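Local coordinates for protein tartronate semialdehyde reductase (Salmonella typhimurium, PDB 1VPD) that probably catalyses the NAD(P)H-dependent reduction of tartronate semialdehyde to D-glycerate, the last step of galactarate degradation, at residues 18-23 with 135-140; 25-30 with 155-160; 57-60 with 64-67; 74-79 with 103-108. All coordinates share one frame; numbering follows the deposited sequence.

Interaction 1: residues 18-23 with 135-140; sequences KPMSKN and GTLSVM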
loop_
_atom_site.group_PDB
_atom_site.type_symbol
_atom_site.label_atom_id
_atom_site.label_comp_id
_atom_site.label_asym_id
_atom_site.label_seq_id
_atom_site.Cartn_x
_atom_site.Cartn_y
_atom_site.Cartn_z
ATOM N N LYS A 18 3.393 10.181 -2.831
ATOM C CA LYS A 18 4.300 11.318 -3.045
ATOM C C LYS A 18 5.702 10.878 -3.485
ATOM O O LYS A 18 6.159 11.291 -4.554
ATOM C CB LYS A 18 4.338 12.237 -1.830
ATOM C CG LYS A 18 5.193 13.481 -2.055
ATOM C CD LYS A 18 4.856 14.545 -1.053
ATOM C CE LYS A 18 5.645 14.396 0.190
ATOM N NZ LYS A 18 5.530 15.648 1.006
ATOM N N PRO A 19 6.407 10.039 -2.710
ATOM C CA PRO A 19 7.728 9.579 -3.164
ATOM C C PRO A 19 7.720 8.787 -4.463
ATOM O O PRO A 19 8.697 8.864 -5.225
ATOM C CB PRO A 19 8.259 8.749 -1.986
ATOM C CG PRO A 19 7.045 8.415 -1.174
ATOM C CD PRO A 19 6.090 9.561 -1.350
HETATM N N MSE A 20 6.653 8.033 -4.724
HETATM C CA MSE A 20 6.524 7.309 -5.962
HETATM C C MSE A 20 6.484 8.281 -7.160
HETATM O O MSE A 20 7.193 8.088 -8.144
HETATM C CB MSE A 20 5.272 6.447 -5.917
HETATM C CG MSE A 20 5.460 5.234 -4.973
HETATM SE SE MSE A 20 3.739 4.396 -4.533
HETATM C CE MSE A 20 3.473 3.380 -6.153
ATOM N N SER A 21 5.662 9.314 -7.042
ATOM C CA SER A 21 5.551 10.327 -8.096
ATOM C C SER A 21 6.901 11.009 -8.330
ATOM O O SER A 21 7.266 11.276 -9.487
ATOM C CB SER A 21 4.451 11.350 -7.779
ATOM O OG SER A 21 4.793 12.241 -6.739
ATOM N N LYS A 22 7.646 11.267 -7.255
ATOM C CA LYS A 22 8.956 11.905 -7.376
ATOM C C LYS A 22 9.958 10.995 -8.086
ATOM O O LYS A 22 10.772 11.465 -8.880
ATOM C CB LYS A 22 9.470 12.375 -6.017
ATOM C CG LYS A 22 8.693 13.544 -5.479
ATOM C CD LYS A 22 9.330 14.050 -4.221
ATOM C CE LYS A 22 8.546 15.174 -3.631
ATOM N NZ LYS A 22 9.002 15.470 -2.253
ATOM N N ASN A 23 9.869 9.679 -7.879
ATOM C CA ASN A 23 10.696 8.769 -8.638
ATOM C C ASN A 23 10.379 8.753 -10.131
ATOM O O ASN A 23 11.288 8.580 -10.952
ATOM C CB ASN A 23 10.672 7.353 -8.034
ATOM C CG ASN A 23 11.513 7.270 -6.779
ATOM O OD1 ASN A 23 12.529 7.982 -6.671
ATOM N ND2 ASN A 23 11.105 6.417 -5.811
ATOM N N GLY A 135 12.621 3.654 -4.241
ATOM C CA GLY A 135 12.221 3.062 -5.490
ATOM C C GLY A 135 12.446 1.571 -5.646
ATOM O O GLY A 135 12.627 1.104 -6.766
ATOM N N THR A 136 12.409 0.821 -4.539
ATOM C CA THR A 136 12.642 -0.616 -4.561
ATOM C C THR A 136 11.395 -1.418 -4.169
ATOM O O THR A 136 11.502 -2.605 -3.836
ATOM C CB THR A 136 13.799 -1.003 -3.620
ATOM O OG1 THR A 136 13.514 -0.607 -2.276
ATOM C CG2 THR A 136 15.092 -0.253 -3.993
ATOM N N LEU A 137 10.226 -0.778 -4.242
ATOM C CA LEU A 137 8.937 -1.463 -4.053
ATOM C C LEU A 137 8.786 -2.685 -4.940
ATOM O O LEU A 137 9.273 -2.696 -6.067
ATOM C CB LEU A 137 7.781 -0.526 -4.410
ATOM C CG LEU A 137 7.588 0.716 -3.567
ATOM C CD1 LEU A 137 6.564 1.643 -4.214
ATOM C CD2 LEU A 137 7.144 0.346 -2.174
ATOM N N SER A 138 8.079 -3.701 -4.447
ATOM C CA SER A 138 7.542 -4.750 -5.291
ATOM C C SER A 138 6.126 -4.342 -5.717
ATOM O O SER A 138 5.326 -3.861 -4.896
ATOM C CB SER A 138 7.503 -6.091 -4.564
ATOM O OG SER A 138 8.782 -6.691 -4.522
ATOM N N VAL A 139 5.825 -4.554 -6.986
ATOM C CA VAL A 139 4.538 -4.260 -7.582
ATOM C C VAL A 139 3.963 -5.572 -8.088
ATOM O O VAL A 139 4.660 -6.380 -8.713
ATOM C CB VAL A 139 4.706 -3.232 -8.749
ATOM C CG1 VAL A 139 3.377 -2.852 -9.330
ATOM C CG2 VAL A 139 5.434 -2.004 -8.256
HETATM N N MSE A 140 2.683 -5.787 -7.811
HETATM C CA MSE A 140 1.994 -7.029 -8.135
HETATM C C MSE A 140 0.733 -6.663 -8.902
HETATM O O MSE A 140 -0.087 -5.920 -8.406
HETATM C CB MSE A 140 1.697 -7.820 -6.847
HETATM C CG MSE A 140 0.868 -7.058 -5.807
HETATM SE SE MSE A 140 1.424 -7.426 -3.953
HETATM C CE MSE A 140 3.202 -6.678 -4.009
#
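Asn23 of helix 17-26 and Gly135, just beyond the end of helix 128-134, bring the two backbones closest, with 6.7 Å between their CA atoms; Gly135 has positive phi (74°), and from it the chain turns into strand 137-142. The apolar part belongs to Met20, a selenomethionine, and Leu137, whose side chains cross at about a right angle. One methyl of the leucine does the touching: Leu137 CD1 lies 3.8 Å from Met20 CG and 4.0 Å from both Met20 SE and Met20 CE. The bend at Met20 chi3 (79°) folds the terminal methyl round, so that CG, SE and CE all border that single carbon. Around them, Met20 also packs on Val125, Met68 and Met98, and Leu137 on Met16. At the other end, Asn23 ND2 comes within 3.5 Å of Gly135 N without bonding to it; the amide donates instead to the Ile133 carbonyl in helix 128-134. Residues 18-23 fall in the predicted NAD-binding stretch at the start of this Rossmann domain. The joint is thus of two kinds, a buried dispersion contact at Met20 and a directional amide bond from Asn23 that holds helix 17-26 to helix 128-134 just ahead of the turn at Gly135.

Interaction 2: residues 25-30 with 155-160; sequences LKAGYS and MKAMAG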
loop_
_atom_site.group_PDB
_atom_site.type_symbol
_atom_site.label_atom_id
_atom_site.label_comp_id
_atom_site.label_asym_id
_atom_site.label_seq_id
_atom_site.Cartn_x
_atom_site.Cartn_y
_atom_site.Cartn_z
ATOM N N LEU A 25 9.293 11.384 -11.776
ATOM C CA LEU A 25 9.853 12.653 -12.275
ATOM C C LEU A 25 11.353 12.526 -12.507
ATOM O O LEU A 25 11.862 12.999 -13.517
ATOM C CB LEU A 25 9.563 13.800 -11.321
ATOM C CG LEU A 25 8.089 14.233 -11.242
ATOM C CD1 LEU A 25 7.858 15.105 -10.056
ATOM C CD2 LEU A 25 7.633 14.956 -12.506
ATOM N N LYS A 26 12.051 11.885 -11.570
ATOM C CA LYS A 26 13.480 11.623 -11.690
ATOM C C LYS A 26 13.823 10.711 -12.847
ATOM O O LYS A 26 14.898 10.829 -13.426
ATOM C CB LYS A 26 14.013 10.990 -10.407
ATOM C CG LYS A 26 14.170 11.968 -9.283
ATOM C CD LYS A 26 15.217 11.484 -8.284
ATOM C CE LYS A 26 14.653 11.454 -6.906
ATOM N NZ LYS A 26 14.090 12.782 -6.472
ATOM N N ALA A 27 12.924 9.796 -13.183
ATOM C CA ALA A 27 13.114 8.909 -14.322
ATOM C C ALA A 27 12.787 9.584 -15.664
ATOM O O ALA A 27 12.879 8.941 -16.704
ATOM C CB ALA A 27 12.264 7.648 -14.160
ATOM N N GLY A 28 12.335 10.833 -15.630
ATOM C CA GLY A 28 12.099 11.617 -16.842
ATOM C C GLY A 28 10.667 11.672 -17.352
ATOM O O GLY A 28 10.420 12.184 -18.451
ATOM N N TYR A 29 9.711 11.142 -16.587
ATOM C CA TYR A 29 8.304 11.213 -16.982
ATOM C C TYR A 29 7.726 12.584 -16.687
ATOM O O TYR A 29 8.102 13.233 -15.711
ATOM C CB TYR A 29 7.482 10.111 -16.281
ATOM C CG TYR A 29 7.853 8.725 -16.745
ATOM C CD1 TYR A 29 7.300 8.195 -17.893
ATOM C CD2 TYR A 29 8.782 7.953 -16.052
ATOM C CE1 TYR A 29 7.652 6.944 -18.355
ATOM C CE2 TYR A 29 9.137 6.683 -16.504
ATOM C CZ TYR A 29 8.564 6.185 -17.656
ATOM O OH TYR A 29 8.879 4.934 -18.137
ATOM N N SER A 30 6.814 13.034 -17.544
ATOM C CA SER A 30 6.074 14.266 -17.303
ATOM C C SER A 30 4.760 13.915 -16.620
ATOM O O SER A 30 3.998 13.098 -17.137
ATOM C CB SER A 30 5.789 14.989 -18.621
ATOM O OG SER A 30 7.016 15.277 -19.269
HETATM N N MSE A 155 5.878 1.456 -14.573
HETATM C CA MSE A 155 5.734 0.905 -13.210
HETATM C C MSE A 155 7.102 0.608 -12.588
HETATM O O MSE A 155 7.339 0.862 -11.392
HETATM C CB MSE A 155 4.849 -0.346 -13.226
HETATM C CG MSE A 155 3.391 -0.048 -13.519
HETATM SE SE MSE A 155 2.221 -1.591 -13.454
HETATM C CE MSE A 155 2.768 -2.516 -15.111
ATOM N N LYS A 156 8.017 0.083 -13.402
ATOM C CA LYS A 156 9.354 -0.295 -12.933
ATOM C C LYS A 156 10.178 0.904 -12.475
ATOM O O LYS A 156 11.070 0.760 -11.653
ATOM C CB LYS A 156 10.101 -1.109 -13.998
ATOM C CG LYS A 156 11.450 -1.648 -13.566
ATOM C CD LYS A 156 11.317 -2.769 -12.525
ATOM C CE LYS A 156 12.687 -3.355 -12.156
ATOM N NZ LYS A 156 13.574 -2.332 -11.509
ATOM N N ALA A 157 9.877 2.097 -12.986
ATOM C CA ALA A 157 10.557 3.305 -12.534
ATOM C C ALA A 157 10.362 3.630 -11.052
ATOM O O ALA A 157 11.131 4.416 -10.480
ATOM C CB ALA A 157 10.138 4.504 -13.398
HETATM N N MSE A 158 9.352 3.016 -10.421
HETATM C CA MSE A 158 9.072 3.202 -8.993
HETATM C C MSE A 158 9.488 2.003 -8.133
HETATM O O MSE A 158 9.318 2.039 -6.901
HETATM C CB MSE A 158 7.572 3.431 -8.792
HETATM C CG MSE A 158 7.071 4.759 -9.350
HETATM SE SE MSE A 158 5.138 4.856 -9.468
HETATM C CE MSE A 158 4.875 3.519 -10.824
ATOM N N ALA A 159 10.043 0.975 -8.765
ATOM C CA ALA A 159 10.075 -0.366 -8.187
ATOM C C ALA A 159 11.389 -1.115 -8.369
ATOM O O ALA A 159 12.155 -0.870 -9.319
ATOM C CB ALA A 159 8.959 -1.185 -8.824
ATOM N N GLY A 160 11.613 -2.076 -7.473
ATOM C CA GLY A 160 12.623 -3.105 -7.663
ATOM C C GLY A 160 12.129 -4.315 -8.427
ATOM O O GLY A 160 12.929 -5.091 -8.959
#
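Ala157 is the hub here, its CB resting against both Ala27 and Tyr29 of the turn that follows helix 17-26. Ala27 CB meets Ala157 CB at 3.9 Å, methyl to methyl. On the other branch of the contact, Tyr29 CE2 lies 3.9 Å from Ala157 CB, the methyl approaching the ring obliquely. With chi1 at -67° the tyrosine places its ring anti to its own carbonyl carbon, reaching over to helix 145-156, where it also rests on Asp153 and Leu154. Leu24 adds to the inner side by touching both Tyr29 and Ala157.

The outer side is much looser. Ala27 touches with its CB although the residue is exposed, and beyond it Gly28 makes no contact with 155-160; with phi 98° it closes helix 17-26 in a Schellman motif before the chain runs on to strand 30-34. On the facing segment a type I turn runs from Lys156 to Ala159. Lys156 leads away from the contact and spends its charge locally: Lys156 NZ donates to Ala159 O at 3.0 Å, tilted 31° from the carbonyl plane.

No hydrogen bond or salt bridge crosses between the segments, and Ser30 and Gly160 bond instead to Val8 and Leu137 of neighbouring strands. What brings the C-terminal ends of the two helices together at this small surface contact is therefore dispersion among three apolar groups.

Interaction 3: residues 57-60 with 64-67; sequences AIAE and VIIT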
loop_
_atom_site.group_PDB
_atom_site.type_symbol
_atom_site.label_atom_id
_atom_site.label_comp_id
_atom_site.label_asym_id
_atom_site.label_seq_id
_atom_site.Cartn_x
_atom_site.Cartn_y
_atom_site.Cartn_z
ATOM N N ALA A 57 -10.019 16.437 -15.682
ATOM C CA ALA A 57 -9.037 17.218 -16.441
ATOM C C ALA A 57 -7.709 16.501 -16.568
ATOM O O ALA A 57 -7.038 16.606 -17.584
ATOM C CB ALA A 57 -8.833 18.584 -15.815
ATOM N N ILE A 58 -7.313 15.747 -15.543
ATOM C CA ILE A 58 -6.115 14.929 -15.676
ATOM C C ILE A 58 -6.308 13.891 -16.783
ATOM O O ILE A 58 -5.436 13.710 -17.616
ATOM C CB ILE A 58 -5.762 14.288 -14.317
ATOM C CG1 ILE A 58 -5.267 15.404 -13.389
ATOM C CG2 ILE A 58 -4.700 13.226 -14.485
ATOM C CD1 ILE A 58 -4.951 14.979 -12.000
ATOM N N ALA A 59 -7.471 13.251 -16.809
ATOM C CA ALA A 59 -7.755 12.224 -17.794
ATOM C C ALA A 59 -7.840 12.803 -19.212
ATOM O O ALA A 59 -7.487 12.134 -20.171
ATOM C CB ALA A 59 -9.044 11.514 -17.444
ATOM N N GLU A 60 -8.289 14.042 -19.335
ATOM C CA GLU A 60 -8.330 14.721 -20.642
ATOM C C GLU A 60 -6.935 14.934 -21.235
ATOM O O GLU A 60 -6.764 14.985 -22.461
ATOM C CB GLU A 60 -9.072 16.053 -20.511
ATOM C CG GLU A 60 -10.571 15.861 -20.382
ATOM C CD GLU A 60 -11.354 17.096 -19.985
ATOM O OE1 GLU A 60 -10.795 18.043 -19.402
ATOM O OE2 GLU A 60 -12.577 17.088 -20.241
ATOM N N VAL A 64 -2.386 7.752 -19.698
ATOM C CA VAL A 64 -2.284 6.796 -18.584
ATOM C C VAL A 64 -2.323 7.578 -17.278
ATOM O O VAL A 64 -1.736 8.665 -17.165
ATOM C CB VAL A 64 -1.019 5.902 -18.687
ATOM C CG1 VAL A 64 0.256 6.734 -18.630
ATOM C CG2 VAL A 64 -1.015 4.812 -17.588
ATOM N N ILE A 65 -3.030 7.036 -16.291
ATOM C CA ILE A 65 -3.215 7.698 -15.009
ATOM C C ILE A 65 -2.950 6.657 -13.938
ATOM O O ILE A 65 -3.498 5.560 -14.007
ATOM C CB ILE A 65 -4.656 8.218 -14.847
ATOM C CG1 ILE A 65 -4.989 9.239 -15.937
ATOM C CG2 ILE A 65 -4.846 8.881 -13.488
ATOM C CD1 ILE A 65 -6.244 8.941 -16.661
ATOM N N ILE A 66 -2.097 6.998 -12.988
ATOM C CA ILE A 66 -1.912 6.199 -11.764
ATOM C C ILE A 66 -2.749 6.778 -10.623
ATOM O O ILE A 66 -2.758 7.986 -10.408
ATOM C CB ILE A 66 -0.412 6.186 -11.377
ATOM C CG1 ILE A 66 0.396 5.407 -12.409
ATOM C CG2 ILE A 66 -0.185 5.646 -9.938
ATOM C CD1 ILE A 66 1.874 5.739 -12.372
ATOM N N THR A 67 -3.439 5.912 -9.868
ATOM C CA THR A 67 -4.078 6.328 -8.612
ATOM C C THR A 67 -3.384 5.612 -7.465
ATOM O O THR A 67 -3.003 4.461 -7.606
ATOM C CB THR A 67 -5.577 6.028 -8.576
ATOM O OG1 THR A 67 -5.848 4.699 -9.068
ATOM C CG2 THR A 67 -6.345 6.968 -9.514
#
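Ile65 reaches from strand 64-67 to the helix just before it and sets its CD1 against Ala59, 3.8 Å from Ala59 CA and 3.9 Å from Ala59 CB. The methyl thus meets the helix backbone as well as the alanine side chain, an approach that so small a residue permits. Further back along the same isoleucine, Ile65 CG1 lies 4.3 Å from Ile58 CG2, a looser touch. Chi2 of Ile65 is 128°, away from the usual staggered values, and this rotation carries CD1 to its place over Ala59.

The second shell is apolar too. Ile85 packs on both Ala59 and Ile65, Ile11 of strand 7-11 on both Ile58 and Ile65, and Ala52 on Ile58. Outside that come the bonds that set the backbones: Ile65 pairs with Val94 and Ile96 on one flank of the strand, while Val64 and Ile66 use the other to pair with Gly9 and Ile11. Thr54 OG1 takes the N-H of Ala57 near the helix start. Helix 55-61 leads from strand 50-51 to strand 64-67 as a Rossmann beta-alpha-beta crossover; here the two segments meet through apolar groups alone, with no hydrogen bond across, while the strand pairing fixes where Ile65 presents its side chain.

Interaction 4: residues 74-79 with 103-108; sequences HVKEVA and PLASRE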
loop_
_atom_site.group_PDB
_atom_site.type_symbol
_atom_site.label_atom_id
_atom_site.label_comp_id
_atom_site.label_asym_id
_atom_site.label_seq_id
_atom_site.Cartn_x
_atom_site.Cartn_y
_atom_site.Cartn_z
ATOM N N HIS A 74 -12.689 5.591 -2.144
ATOM C CA HIS A 74 -11.899 6.699 -2.679
ATOM C C HIS A 74 -11.589 6.477 -4.165
ATOM O O HIS A 74 -11.706 7.409 -4.962
ATOM C CB HIS A 74 -10.576 6.876 -1.941
ATOM C CG HIS A 74 -10.680 7.606 -0.640
ATOM N ND1 HIS A 74 -11.089 6.997 0.528
ATOM C CD2 HIS A 74 -10.382 8.887 -0.311
ATOM C CE1 HIS A 74 -11.050 7.874 1.520
ATOM N NE2 HIS A 74 -10.626 9.026 1.041
ATOM N N VAL A 75 -11.181 5.264 -4.542
ATOM C CA VAL A 75 -10.874 4.985 -5.945
ATOM C C VAL A 75 -12.140 5.137 -6.798
ATOM O O VAL A 75 -12.096 5.698 -7.886
ATOM C CB VAL A 75 -10.266 3.570 -6.156
ATOM C CG1 VAL A 75 -9.979 3.289 -7.649
ATOM C CG2 VAL A 75 -8.989 3.434 -5.370
ATOM N N LYS A 76 -13.257 4.622 -6.314
ATOM C CA LYS A 76 -14.525 4.731 -7.043
ATOM C C LYS A 76 -14.913 6.187 -7.274
ATOM O O LYS A 76 -15.358 6.551 -8.374
ATOM C CB LYS A 76 -15.636 3.988 -6.312
ATOM C CG LYS A 76 -15.562 2.484 -6.454
ATOM C CD LYS A 76 -16.760 1.790 -5.835
ATOM C CE LYS A 76 -16.644 0.269 -6.022
ATOM N NZ LYS A 76 -17.708 -0.445 -5.257
ATOM N N GLU A 77 -14.738 7.034 -6.268
ATOM C CA GLU A 77 -15.062 8.466 -6.419
ATOM C C GLU A 77 -14.149 9.134 -7.467
ATOM O O GLU A 77 -14.625 9.855 -8.343
ATOM C CB GLU A 77 -14.996 9.217 -5.087
ATOM C CG GLU A 77 -15.455 10.677 -5.166
ATOM C CD GLU A 77 -16.889 10.852 -5.652
ATOM O OE1 GLU A 77 -17.717 9.936 -5.507
ATOM O OE2 GLU A 77 -17.204 11.930 -6.187
ATOM N N VAL A 78 -12.850 8.873 -7.400
ATOM C CA VAL A 78 -11.900 9.460 -8.328
ATOM C C VAL A 78 -12.081 8.922 -9.764
ATOM O O VAL A 78 -11.989 9.680 -10.745
ATOM C CB VAL A 78 -10.446 9.255 -7.834
ATOM C CG1 VAL A 78 -9.433 9.479 -8.947
ATOM C CG2 VAL A 78 -10.152 10.177 -6.651
ATOM N N ALA A 79 -12.335 7.628 -9.885
ATOM C CA ALA A 79 -12.398 6.986 -11.191
ATOM C C ALA A 79 -13.748 7.179 -11.864
ATOM O O ALA A 79 -13.802 7.369 -13.086
ATOM C CB ALA A 79 -12.064 5.489 -11.081
ATOM N N PRO A 103 -10.385 -7.034 -4.099
ATOM C CA PRO A 103 -10.389 -7.534 -5.492
ATOM C C PRO A 103 -11.715 -7.368 -6.239
ATOM O O PRO A 103 -11.702 -7.004 -7.428
ATOM C CB PRO A 103 -10.013 -9.004 -5.342
ATOM C CG PRO A 103 -9.205 -9.066 -4.111
ATOM C CD PRO A 103 -9.698 -7.976 -3.190
ATOM N N LEU A 104 -12.838 -7.599 -5.558
ATOM C CA LEU A 104 -14.162 -7.393 -6.163
ATOM C C LEU A 104 -14.337 -5.949 -6.620
ATOM O O LEU A 104 -14.932 -5.689 -7.669
ATOM C CB LEU A 104 -15.278 -7.752 -5.196
ATOM C CG LEU A 104 -16.710 -7.347 -5.629
ATOM C CD1 LEU A 104 -17.122 -8.141 -6.840
ATOM C CD2 LEU A 104 -17.747 -7.498 -4.502
ATOM N N ALA A 105 -13.844 -5.001 -5.828
ATOM C CA ALA A 105 -13.923 -3.591 -6.207
ATOM C C ALA A 105 -13.081 -3.277 -7.448
ATOM O O ALA A 105 -13.536 -2.529 -8.329
ATOM C CB ALA A 105 -13.544 -2.690 -5.055
ATOM N N SER A 106 -11.865 -3.822 -7.532
ATOM C CA SER A 106 -11.058 -3.668 -8.742
ATOM C C SER A 106 -11.842 -4.137 -9.960
ATOM O O SER A 106 -11.874 -3.459 -11.001
ATOM C CB SER A 106 -9.741 -4.451 -8.656
ATOM O OG SER A 106 -8.930 -3.964 -7.616
ATOM N N ARG A 107 -12.474 -5.295 -9.841
ATOM C CA ARG A 107 -13.234 -5.869 -10.968
ATOM C C ARG A 107 -14.449 -5.017 -11.340
ATOM O O ARG A 107 -14.715 -4.790 -12.535
ATOM C CB ARG A 107 -13.691 -7.305 -10.647
ATOM C CG ARG A 107 -12.564 -8.327 -10.575
ATOM C CD ARG A 107 -13.032 -9.812 -10.496
ATOM N NE ARG A 107 -13.902 -10.061 -9.341
ATOM C CZ ARG A 107 -13.543 -10.601 -8.174
ATOM N NH1 ARG A 107 -12.288 -11.000 -7.946
ATOM N NH2 ARG A 107 -14.464 -10.754 -7.218
ATOM N N GLU A 108 -15.144 -4.496 -10.334
ATOM C CA GLU A 108 -16.286 -3.607 -10.547
ATOM C C GLU A 108 -15.900 -2.310 -11.254
ATOM O O GLU A 108 -16.574 -1.871 -12.201
ATOM C CB GLU A 108 -16.944 -3.244 -9.218
ATOM C CG GLU A 108 -17.750 -4.370 -8.619
ATOM C CD GLU A 108 -18.288 -4.048 -7.229
ATOM O OE1 GLU A 108 -17.694 -3.233 -6.461
ATOM O OE2 GLU A 108 -19.319 -4.642 -6.901
#
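Lys76 of helix 72-80 spans the gap to Ala105 and Glu108 of helix 103-114, where the nearest CA atoms, those of Lys76 and Ala105, are 8.4 Å apart. Its CA-CB bond already heads for the other helix. CG lies anti to the carbonyl carbon (chi1 -76°), and from there the chain runs out fully extended, so CB, CG and CD act as the arm that carries the charged end across; along the way the side chain also packs on Ile109, one residue beyond Glu108. CE is the first atom of the lysine to find the facing segment: Lys76 CE lies 4.4 Å from Ala105 CB and 3.7 Å from Glu108 OE1. At the tip, Lys76 NZ donates to Glu108 OE1 at 3.0 Å, forming a salt bridge. The ammonium comes in on the syn side of that oxygen but 33° out of the carboxylate plane.

Glu108 answers with an extended chain of its own, and the two side chains cross obliquely. Ala105 and Glu108, three residues apart, lie on the same face of their helix, so a single lysine can use both. Glu108 is an exposed residue, and the bridge is probably weakened by competition with water. Deeper in, Val75 packs on Ile109 and Leu69. Helix 72-80 follows strand 64-67, and helix 103-114 links strand 94-97 to strand 119-126: this is the pairing of neighbouring helices flanking the parallel sheet of a Rossmann-type NAD-binding domain, a hydrophobic interior edged by a charged bridge.

All four contacts belong to the NAD-binding domain. Interactions 1 and 2 share helix 17-26, their centres 8 Å apart, and are joined by a probable hydrogen bond from Gly160 N to Leu137 O (2.8 Å). Interaction 2 reaches interaction 3 through Met158 CE and Ile66 CD1 at 4.0 Å, and interaction 3 reaches interaction 4 through Thr67 CG2 and Val78 CG1, also 4.0 Å. Interactions 1 and 4 do not touch, with centres 21 Å apart. Interaction 1 lies near the probable catalytic centre: the side chain of Leu137 is about 8 Å from that of Lys175, the predicted active-site residue, and about 6 Å from a bound tartrate, probably from the crystallisation liquor.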